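PDB 6L1O: aminotransferase from Bacillus subtilis, which transfers amino groups with the help of pyridoxal 5'-phosphate, as part of the pathway that makes the dipeptide antibiotic bacilysin. Local coordinates for residues H33-G38 against L377-T382; P48-A53 against F241-W246; M171-P176 against I201-D206. All blocks are in the same frame, centred on the assembly; numbering follows the deposited sequence.

Contact 1: H33-G38 against L377-T382; sequences HIINLG and LREFVT
F380 holds its ring trans to the backbone N (chi1 177°), swung off helix 374-385 toward L37, whose own CG lies anti to the carbonyl carbon (chi1 -53°) and carries CD1 over the phenyl face. The result is a CH-pi contact: L37 CD1 sits 3.7 Å from the centroid of the F380 ring, 21° off the ring normal and displaced toward the rim. The other branch of the same leucine, CD2, reaches L377 CD2 at 4.0 Å, so the two methyls of L37 divide between F380 and L377, three residues apart on the helix.

I35, two residues back on strand 35-36, also faces the helix. Its CG2 comes up at the edge of the F380 ring, near the ring plane, 4.2 Å from F380 CB. The I35 and E379 side chains cross at about a right angle, CD1 lying against CB and CG of the glutamate; the 3.2 Å between I35 CD1 and E379 CG is shorter than usual contact and doubtful in detail. V350 on the neighbouring strand touches both I35 and F380.

N36 points away from the helix, and its OD1 accepts from G38 N in an Asx turn. No hydrogen bond crosses between 33-38 and 377-382: methyl groups, one phenyl face and a glutamate stem join the short strand to the helix, while the carboxylate of E379 is directed to a salt bridge with R383.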
loop_
_atom_site.group_PDB
_atom_site.type_symbol
_atom_site.label_atom_id
_atom_site.label_comp_id
_atom_site.label_asym_id
_atom_site.label_seq_id
_atom_site.Cartn_x
_atom_site.Cartn_y
_atom_site.Cartn_z
ATOM N N HIS B 33 23.832 25.942 0.889
ATOM C CA HIS B 33 24.087 24.733 0.073
ATOM C C HIS B 33 24.396 23.573 1.024
ATOM O O HIS B 33 25.483 23.501 1.594
ATOM C CB HIS B 33 25.280 24.899 -0.883
ATOM N N ILE B 34 23.430 22.680 1.205
ATOM C CA ILE B 34 23.525 21.648 2.267
ATOM C C ILE B 34 24.055 20.330 1.715
ATOM O O ILE B 34 23.622 19.859 0.681
ATOM C CB ILE B 34 22.185 21.498 3.026
ATOM C CG1 ILE B 34 21.934 22.780 3.868
ATOM C CG2 ILE B 34 22.227 20.295 3.963
ATOM C CD1 ILE B 34 20.668 22.784 4.677
ATOM N N ILE B 35 25.011 19.739 2.420
ATOM C CA ILE B 35 25.449 18.374 2.141
ATOM C C ILE B 35 24.756 17.414 3.092
ATOM O O ILE B 35 24.983 17.477 4.313
ATOM C CB ILE B 35 26.943 18.222 2.373
ATOM C CG1 ILE B 35 27.684 18.980 1.279
ATOM C CG2 ILE B 35 27.331 16.757 2.393
ATOM C CD1 ILE B 35 29.136 18.693 1.355
ATOM N N ASN B 36 23.963 16.511 2.531
ATOM C CA ASN B 36 23.063 15.678 3.334
ATOM C C ASN B 36 23.567 14.210 3.453
ATOM O O ASN B 36 23.357 13.399 2.587
ATOM C CB ASN B 36 21.661 15.750 2.739
ATOM C CG ASN B 36 20.676 14.833 3.447
ATOM O OD1 ASN B 36 20.934 14.336 4.555
ATOM N ND2 ASN B 36 19.563 14.572 2.794
ATOM N N LEU B 37 24.226 13.910 4.552
ATOM C CA LEU B 37 24.592 12.532 4.844
ATOM C C LEU B 37 23.646 11.924 5.908
ATOM O O LEU B 37 24.060 11.058 6.678
ATOM C CB LEU B 37 26.026 12.447 5.298
ATOM C CG LEU B 37 27.049 13.104 4.375
ATOM C CD1 LEU B 37 28.462 12.813 4.844
ATOM C CD2 LEU B 37 26.861 12.709 2.914
ATOM N N GLY B 38 22.413 12.418 5.952
ATOM C CA GLY B 38 21.493 12.015 7.019
ATOM C C GLY B 38 20.478 10.946 6.669
ATOM O O GLY B 38 19.721 10.542 7.553
ATOM N N LEU B 377 31.379 13.598 0.117
ATOM C CA LEU B 377 32.009 13.102 1.326
ATOM C C LEU B 377 33.201 13.992 1.708
ATOM O O LEU B 377 33.419 14.302 2.897
ATOM C CB LEU B 377 32.427 11.648 1.180
ATOM C CG LEU B 377 31.305 10.628 0.831
ATOM C CD1 LEU B 377 31.837 9.207 0.722
ATOM C CD2 LEU B 377 30.194 10.671 1.885
ATOM N N ARG B 378 33.962 14.432 0.708
ATOM C CA ARG B 378 35.106 15.265 0.982
ATOM C C ARG B 378 34.710 16.623 1.483
ATOM O O ARG B 378 35.334 17.151 2.436
ATOM C CB ARG B 378 36.023 15.405 -0.221
ATOM C CG ARG B 378 37.355 16.107 0.141
ATOM C CD ARG B 378 38.190 16.423 -1.084
ATOM N NE ARG B 378 38.363 15.243 -1.940
ATOM C CZ ARG B 378 39.301 14.311 -1.803
ATOM N NH1 ARG B 378 40.170 14.377 -0.807
ATOM N NH2 ARG B 378 39.358 13.301 -2.676
ATOM N N GLU B 379 33.739 17.219 0.842
ATOM C CA GLU B 379 33.269 18.563 1.191
ATOM C C GLU B 379 32.634 18.600 2.624
ATOM O O GLU B 379 32.852 19.535 3.376
ATOM C CB GLU B 379 32.270 19.037 0.133
ATOM C CG GLU B 379 31.675 20.428 0.319
ATOM C CD GLU B 379 32.672 21.564 0.298
ATOM O OE1 GLU B 379 33.820 21.390 -0.198
ATOM O OE2 GLU B 379 32.282 22.657 0.806
ATOM N N PHE B 380 31.959 17.518 3.011
ATOM C CA PHE B 380 31.482 17.335 4.397
ATOM C C PHE B 380 32.654 17.502 5.391
ATOM O O PHE B 380 32.604 18.341 6.317
ATOM C CB PHE B 380 30.840 15.922 4.523
ATOM C CG PHE B 380 30.368 15.585 5.896
ATOM C CD1 PHE B 380 29.063 15.910 6.298
ATOM C CD2 PHE B 380 31.198 14.918 6.788
ATOM C CE1 PHE B 380 28.612 15.579 7.567
ATOM C CE2 PHE B 380 30.749 14.575 8.061
ATOM C CZ PHE B 380 29.463 14.899 8.445
ATOM N N VAL B 381 33.749 16.805 5.125
ATOM C CA VAL B 381 34.909 16.897 6.003
ATOM C C VAL B 381 35.557 18.297 5.950
ATOM O O VAL B 381 35.891 18.871 6.999
ATOM C CB VAL B 381 35.937 15.833 5.701
ATOM C CG1 VAL B 381 37.224 16.085 6.477
ATOM C CG2 VAL B 381 35.381 14.461 6.029
ATOM N N THR B 382 35.692 18.842 4.750
ATOM C CA THR B 382 36.238 20.199 4.574
ATOM C C THR B 382 35.492 21.261 5.372
ATOM O O THR B 382 36.110 22.146 5.998
ATOM C CB THR B 382 36.255 20.614 3.103
ATOM O OG1 THR B 382 37.166 19.770 2.417
ATOM C CG2 THR B 382 36.700 22.102 2.913
#

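Contact 2: P48-A53 against F241-W246; sequences PHIVEA and FNMAGW
Behind the cofactor-binding helix 237-240 the chain runs through a loop, 241-246, before entering strand 249-253 of the large sheet, and helix 48-57 packs against this loop near the dimer interface. I50 is the residue that reaches across. Its CG2 branch, anti to the backbone N, meets M243 CE at 3.7 Å and M243 SD at 3.9 Å, while its longer branch ends with CD1 4.1 Å from F241 CD1, the two side chains crossing at about a right angle.

The methionine arrives bent at its last torsion (chi3 82°), and the bend lays CE over one face of the W246 indole, 3.5 Å above the plane and offset toward the rim. M243 CE touches both the tryptophan face and I50 CG2, the three groups meeting in one corner. W246 itself points the far end of its six-membered ring at the helix: CH2 lies 4.1 Å from I50 CG2, and V51 CA comes in at the ring edge. V51 CG2 adds a 4.2 Å contact with W246 CZ2.

The indole N-H is taken up by T46 OG1, just ahead of the helix in sequence, which also accounts for N242 O. F273 of the second subunit stacks on W246, and V51 packs on S58 of that subunit, so the contact continues into the dimer. R247, next in the chain, belongs to the cofactor pocket, and F237 touches M243 from the helix before the loop.

Between 48-53 and 241-246 themselves the contact is wholly apolar, without a hydrogen bond; dispersion among methyl, thioether and aromatic groups joins them, and the polar fixing of the indole comes from T46 alongside.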
loop_
_atom_site.group_PDB
_atom_site.type_symbol
_atom_site.label_atom_id
_atom_site.label_comp_id
_atom_site.label_asym_id
_atom_site.label_seq_id
_atom_site.Cartn_x
_atom_site.Cartn_y
_atom_site.Cartn_z
ATOM N N PRO B 48 20.384 -1.126 -15.218
ATOM C CA PRO B 48 19.616 -1.031 -16.453
ATOM C C PRO B 48 18.864 -2.311 -16.872
ATOM O O PRO B 48 17.810 -2.184 -17.489
ATOM C CB PRO B 48 20.640 -0.572 -17.504
ATOM C CG PRO B 48 21.951 -0.424 -16.806
ATOM C CD PRO B 48 21.705 -0.456 -15.327
ATOM N N HIS B 49 19.322 -3.488 -16.514
ATOM C CA HIS B 49 18.587 -4.716 -16.862
ATOM C C HIS B 49 17.248 -4.823 -16.103
ATOM O O HIS B 49 16.285 -5.389 -16.594
ATOM C CB HIS B 49 19.428 -5.961 -16.676
ATOM C CG HIS B 49 19.747 -6.298 -15.238
ATOM N ND1 HIS B 49 20.692 -5.623 -14.510
ATOM C CD2 HIS B 49 19.259 -7.260 -14.410
ATOM C CE1 HIS B 49 20.772 -6.134 -13.289
ATOM N NE2 HIS B 49 19.910 -7.129 -13.200
ATOM N N ILE B 50 17.166 -4.206 -14.926
ATOM C CA ILE B 50 15.933 -4.136 -14.173
ATOM C C ILE B 50 14.976 -3.123 -14.804
ATOM O O ILE B 50 13.782 -3.360 -14.951
ATOM C CB ILE B 50 16.220 -3.790 -12.677
ATOM C CG1 ILE B 50 17.068 -4.906 -12.075
ATOM C CG2 ILE B 50 14.870 -3.609 -11.906
ATOM C CD1 ILE B 50 17.812 -4.636 -10.786
ATOM N N VAL B 51 15.485 -1.953 -15.116
ATOM C CA VAL B 51 14.723 -0.948 -15.781
ATOM C C VAL B 51 14.126 -1.437 -17.108
ATOM O O VAL B 51 12.926 -1.216 -17.386
ATOM C CB VAL B 51 15.529 0.333 -16.030
ATOM C CG1 VAL B 51 14.690 1.376 -16.782
ATOM C CG2 VAL B 51 16.081 0.912 -14.728
ATOM N N GLU B 52 14.936 -2.101 -17.909
ATOM C CA GLU B 52 14.471 -2.638 -19.179
ATOM C C GLU B 52 13.442 -3.741 -19.027
ATOM O O GLU B 52 12.569 -3.860 -19.864
ATOM C CB GLU B 52 15.626 -3.157 -20.035
ATOM C CG GLU B 52 16.509 -2.043 -20.561
ATOM C CD GLU B 52 15.773 -0.939 -21.332
ATOM O OE1 GLU B 52 14.818 -1.236 -22.134
ATOM O OE2 GLU B 52 16.160 0.241 -21.110
ATOM N N ALA B 53 13.507 -4.494 -17.936
ATOM C CA ALA B 53 12.488 -5.503 -17.670
ATOM C C ALA B 53 11.121 -4.847 -17.358
ATOM O O ALA B 53 10.081 -5.315 -17.856
ATOM C CB ALA B 53 12.943 -6.444 -16.572
ATOM N N PHE B 241 19.074 -3.244 -4.523
ATOM C CA PHE B 241 19.025 -3.014 -5.961
ATOM C C PHE B 241 18.897 -1.583 -6.362
ATOM O O PHE B 241 18.604 -1.273 -7.539
ATOM C CB PHE B 241 17.856 -3.823 -6.550
ATOM C CG PHE B 241 18.008 -5.302 -6.377
ATOM C CD1 PHE B 241 18.969 -5.999 -7.075
ATOM C CD2 PHE B 241 17.162 -6.005 -5.507
ATOM C CE1 PHE B 241 19.115 -7.374 -6.900
ATOM C CE2 PHE B 241 17.257 -7.370 -5.391
ATOM C CZ PHE B 241 18.256 -8.049 -6.088
ATOM N N ASN B 242 19.123 -0.652 -5.419
ATOM C CA ASN B 242 18.853 0.771 -5.678
ATOM C C ASN B 242 17.426 0.943 -6.249
ATOM O O ASN B 242 17.194 1.592 -7.315
ATOM C CB ASN B 242 19.878 1.335 -6.674
ATOM C CG ASN B 242 21.285 1.297 -6.195
ATOM O OD1 ASN B 242 21.550 1.347 -5.022
ATOM N ND2 ASN B 242 22.232 1.201 -7.136
ATOM N N MET B 243 16.458 0.317 -5.583
ATOM C CA MET B 243 15.053 0.384 -6.005
ATOM C C MET B 243 14.154 1.023 -4.957
ATOM O O MET B 243 12.924 0.724 -4.890
ATOM C CB MET B 243 14.565 -1.029 -6.359
ATOM C CG MET B 243 15.140 -1.551 -7.653
ATOM S SD MET B 243 14.758 -3.264 -8.000
ATOM C CE MET B 243 13.113 -3.016 -8.693
ATOM N N ALA B 244 14.700 1.968 -4.180
ATOM C CA ALA B 244 13.967 2.580 -3.081
ATOM C C ALA B 244 12.675 3.199 -3.514
ATOM O O ALA B 244 11.649 3.077 -2.808
ATOM C CB ALA B 244 14.847 3.565 -2.312
ATOM N N GLY B 245 12.678 3.818 -4.707
ATOM C CA GLY B 245 11.535 4.509 -5.218
ATOM C C GLY B 245 10.459 3.574 -5.803
ATOM O O GLY B 245 9.322 3.966 -5.960
ATOM N N TRP B 246 10.866 2.358 -6.124
ATOM C CA TRP B 246 9.979 1.361 -6.746
ATOM C C TRP B 246 8.944 0.752 -5.796
ATOM O O TRP B 246 7.867 0.311 -6.253
ATOM C CB TRP B 246 10.752 0.260 -7.354
ATOM C CG TRP B 246 11.703 0.674 -8.454
ATOM C CD1 TRP B 246 12.755 1.576 -8.377
ATOM C CD2 TRP B 246 11.733 0.147 -9.783
ATOM N NE1 TRP B 246 13.428 1.612 -9.593
ATOM C CE2 TRP B 246 12.808 0.767 -10.467
ATOM C CE3 TRP B 246 10.948 -0.783 -10.469
ATOM C CZ2 TRP B 246 13.101 0.484 -11.794
ATOM C CZ3 TRP B 246 11.281 -1.107 -11.807
ATOM C CH2 TRP B 246 12.316 -0.452 -12.448
#

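Contact 3: M171-P176 against I201-D206; sequences MFLNYP and IHLIHD. With PLP (pyridoxal-5'-phosphate), chain E.
The H205 imidazole receives Y175 at its edge: Y175 N donates to H205 NE2 over 3.2 Å, with the donor tilted 26° from the ring plane. ND1 is hydrogen-bonded to E233 OE1; the rings of H205 and Y189 meet edge-to-face. The F172 ring lies beside I204, with CD1 3.9 Å from I204 CB, and stacks on Y131. The third flat group, the N174 amide, keeps D206 O in its plane: ND2 donates to it at 2.9 Å from above that carbonyl's plane, and a water that also bonds P176 O gives D206 O a second partner.

Strands 168-174 and 202-206 are parallel neighbours in a beta-alpha-beta unit crossing through helix 186-199. M171 N, I204 N, L173 N and D206 N weave the backbone ladder. On the L173 and H205 face, M171 bends at its last torsion (chi3 68°) to set CE tightly against L203 CG, 3.5 Å away.

D206 and N174 project from the other face, where the strands end at the cofactor. D206 OD2 pairs with N1 of pyridoxal phosphate; the 2.5 Å between them is unusually short and should not be leaned on. Y131 OH shares that oxygen. N174 OD1 accepts from N178 N and lies 3.6 Å from PLP C2A. As in other aminotransferases of this fold, a carboxylate beside N1 probably favours the protonated, electron-withdrawing pyridinium.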
loop_
_atom_site.group_PDB
_atom_site.type_symbol
_atom_site.label_atom_id
_atom_site.label_comp_id
_atom_site.label_asym_id
_atom_site.label_seq_id
_atom_site.Cartn_x
_atom_site.Cartn_y
_atom_site.Cartn_z
ATOM N N MET B 171 8.600 -9.639 18.392
ATOM C CA MET B 171 9.881 -9.044 18.501
ATOM C C MET B 171 10.436 -8.636 17.110
ATOM O O MET B 171 10.359 -9.400 16.196
ATOM C CB MET B 171 10.840 -10.064 19.125
ATOM C CG MET B 171 12.306 -9.553 19.170
ATOM S SD MET B 171 13.446 -10.675 19.984
ATOM C CE MET B 171 13.544 -12.050 18.955
ATOM N N PHE B 172 11.065 -7.478 17.049
ATOM C CA PHE B 172 11.873 -7.047 15.881
ATOM C C PHE B 172 13.356 -7.220 16.085
ATOM O O PHE B 172 13.904 -6.852 17.136
ATOM C CB PHE B 172 11.607 -5.558 15.580
ATOM C CG PHE B 172 10.257 -5.294 14.984
ATOM C CD1 PHE B 172 9.915 -5.838 13.756
ATOM C CD2 PHE B 172 9.367 -4.460 15.620
ATOM C CE1 PHE B 172 8.649 -5.603 13.194
ATOM C CE2 PHE B 172 8.127 -4.184 15.058
ATOM C CZ PHE B 172 7.779 -4.738 13.848
ATOM N N LEU B 173 14.041 -7.732 15.066
ATOM C CA LEU B 173 15.461 -7.701 15.017
ATOM C C LEU B 173 15.888 -7.201 13.610
ATOM O O LEU B 173 15.180 -7.413 12.653
ATOM C CB LEU B 173 16.019 -9.108 15.280
ATOM C CG LEU B 173 15.684 -9.753 16.628
ATOM C CD1 LEU B 173 16.072 -11.232 16.580
ATOM C CD2 LEU B 173 16.376 -9.025 17.734
ATOM N N ASN B 174 17.054 -6.590 13.510
ATOM C CA ASN B 174 17.523 -5.998 12.283
ATOM C C ASN B 174 19.035 -6.131 12.119
ATOM O O ASN B 174 19.779 -5.336 12.683
ATOM C CB ASN B 174 17.098 -4.530 12.282
ATOM C CG ASN B 174 17.651 -3.736 11.144
ATOM O OD1 ASN B 174 18.091 -2.626 11.328
ATOM N ND2 ASN B 174 17.641 -4.302 9.952
ATOM N N TYR B 175 19.488 -7.111 11.358
ATOM C CA TYR B 175 20.934 -7.306 11.061
ATOM C C TYR B 175 21.162 -7.687 9.611
ATOM O O TYR B 175 20.482 -8.558 9.088
ATOM C CB TYR B 175 21.614 -8.303 12.038
ATOM C CG TYR B 175 21.444 -7.860 13.496
ATOM C CD1 TYR B 175 22.319 -6.959 14.072
ATOM C CD2 TYR B 175 20.358 -8.268 14.239
ATOM C CE1 TYR B 175 22.134 -6.524 15.332
ATOM C CE2 TYR B 175 20.161 -7.809 15.522
ATOM C CZ TYR B 175 21.039 -6.933 16.064
ATOM O OH TYR B 175 20.830 -6.452 17.343
ATOM N N PRO B 176 22.124 -7.042 8.938
ATOM C CA PRO B 176 22.998 -5.925 9.348
ATOM C C PRO B 176 22.218 -4.760 9.797
ATOM O O PRO B 176 21.174 -4.478 9.223
ATOM C CB PRO B 176 23.825 -5.634 8.067
ATOM C CG PRO B 176 23.762 -6.889 7.313
ATOM C CD PRO B 176 22.355 -7.384 7.530
ATOM N N ILE B 201 6.680 -15.918 21.121
ATOM C CA ILE B 201 6.846 -14.577 20.549
ATOM C C ILE B 201 7.041 -14.743 19.034
ATOM O O ILE B 201 7.834 -15.550 18.604
ATOM C CB ILE B 201 8.061 -13.874 21.167
ATOM C CG1 ILE B 201 7.954 -13.939 22.704
ATOM C CG2 ILE B 201 8.133 -12.396 20.694
ATOM C CD1 ILE B 201 9.109 -13.341 23.474
ATOM N N HIS B 202 6.278 -13.998 18.246
ATOM C CA HIS B 202 6.476 -13.945 16.814
ATOM C C HIS B 202 7.695 -13.063 16.495
ATOM O O HIS B 202 7.776 -11.906 16.926
ATOM C CB HIS B 202 5.256 -13.387 16.115
ATOM C CG HIS B 202 4.008 -14.186 16.329
ATOM N ND1 HIS B 202 2.959 -13.735 17.107
ATOM C CD2 HIS B 202 3.634 -15.386 15.854
ATOM C CE1 HIS B 202 2.000 -14.641 17.113
ATOM N NE2 HIS B 202 2.371 -15.632 16.321
ATOM N N LEU B 203 8.590 -13.600 15.696
ATOM C CA LEU B 203 9.874 -12.945 15.406
ATOM C C LEU B 203 9.927 -12.419 13.956
ATOM O O LEU B 203 9.825 -13.193 13.049
ATOM C CB LEU B 203 10.991 -13.942 15.638
ATOM C CG LEU B 203 12.397 -13.412 15.957
ATOM C CD1 LEU B 203 13.329 -14.562 16.336
ATOM C CD2 LEU B 203 12.977 -12.606 14.789
ATOM N N ILE B 204 10.090 -11.108 13.776
ATOM C CA ILE B 204 10.218 -10.535 12.463
ATOM C C ILE B 204 11.640 -10.048 12.314
ATOM O O ILE B 204 12.071 -9.145 13.049
ATOM C CB ILE B 204 9.223 -9.372 12.191
ATOM C CG1 ILE B 204 7.742 -9.857 12.253
ATOM C CG2 ILE B 204 9.471 -8.687 10.837
ATOM C CD1 ILE B 204 7.437 -11.090 11.405
ATOM N N HIS B 205 12.363 -10.623 11.348
ATOM C CA HIS B 205 13.715 -10.127 11.122
ATOM C C HIS B 205 13.727 -9.197 9.924
ATOM O O HIS B 205 13.261 -9.589 8.839
ATOM C CB HIS B 205 14.682 -11.263 10.900
ATOM C CG HIS B 205 16.078 -10.801 10.653
ATOM N ND1 HIS B 205 16.748 -11.061 9.487
ATOM C CD2 HIS B 205 16.889 -10.023 11.389
ATOM C CE1 HIS B 205 17.927 -10.492 9.524
ATOM N NE2 HIS B 205 18.038 -9.855 10.671
ATOM N N ASP B 206 14.265 -8.009 10.113
ATOM C CA ASP B 206 14.290 -6.983 9.087
ATOM C C ASP B 206 15.654 -7.156 8.356
ATOM O O ASP B 206 16.716 -6.823 8.910
ATOM C CB ASP B 206 14.124 -5.598 9.726
ATOM C CG ASP B 206 14.030 -4.462 8.722
ATOM O OD1 ASP B 206 14.257 -4.678 7.508
ATOM O OD2 ASP B 206 13.735 -3.318 9.151
HETATM N N1 PLP E . 14.291 -1.561 7.447
HETATM C C2 PLP E . 15.319 -0.741 7.731
HETATM C C2A PLP E . 16.012 -0.785 9.061
HETATM C C3 PLP E . 15.710 0.288 6.794
HETATM O O3 PLP E . 16.689 1.171 7.020
HETATM C C4 PLP E . 15.030 0.281 5.548
HETATM C C4A PLP E . 15.203 1.563 4.773
HETATM C C5 PLP E . 13.935 -0.648 5.307
HETATM C C6 PLP E . 13.637 -1.576 6.293
HETATM C C5A PLP E . 13.232 -0.748 3.986
HETATM O O4P PLP E . 12.507 0.337 3.600
HETATM P P PLP E . 11.517 0.225 2.303
HETATM O O1P PLP E . 10.194 0.678 2.809
HETATM O O2P PLP E . 11.543 -1.166 1.707
HETATM O O3P PLP E . 12.112 1.190 1.316
HETATM O O HOH W 1 19.207 -5.621 7.650
#

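All three contacts are buried; their centres lie about 11, 18 and 23 Å from the centre of the chain (contacts 3, 2 and 1), contact 3 being in the large sheet. None touches another, with nearest atoms about 13 to 14 Å apart, and no secondary-structure element is shared; strand 35-36 of contact 1 and helix 48-57 of contact 2 merely follow each other in the chain. Chemistry changes with place: contacts 1 and 2 join helix to strand or loop through apolar groups, in contact 1 including a glutamate stem, whereas contact 3 combines a backbone ladder with polar side chains that reach the cofactor. The second subunit borders contact 2 broadly and contact 3 at H202; it does not touch contact 1.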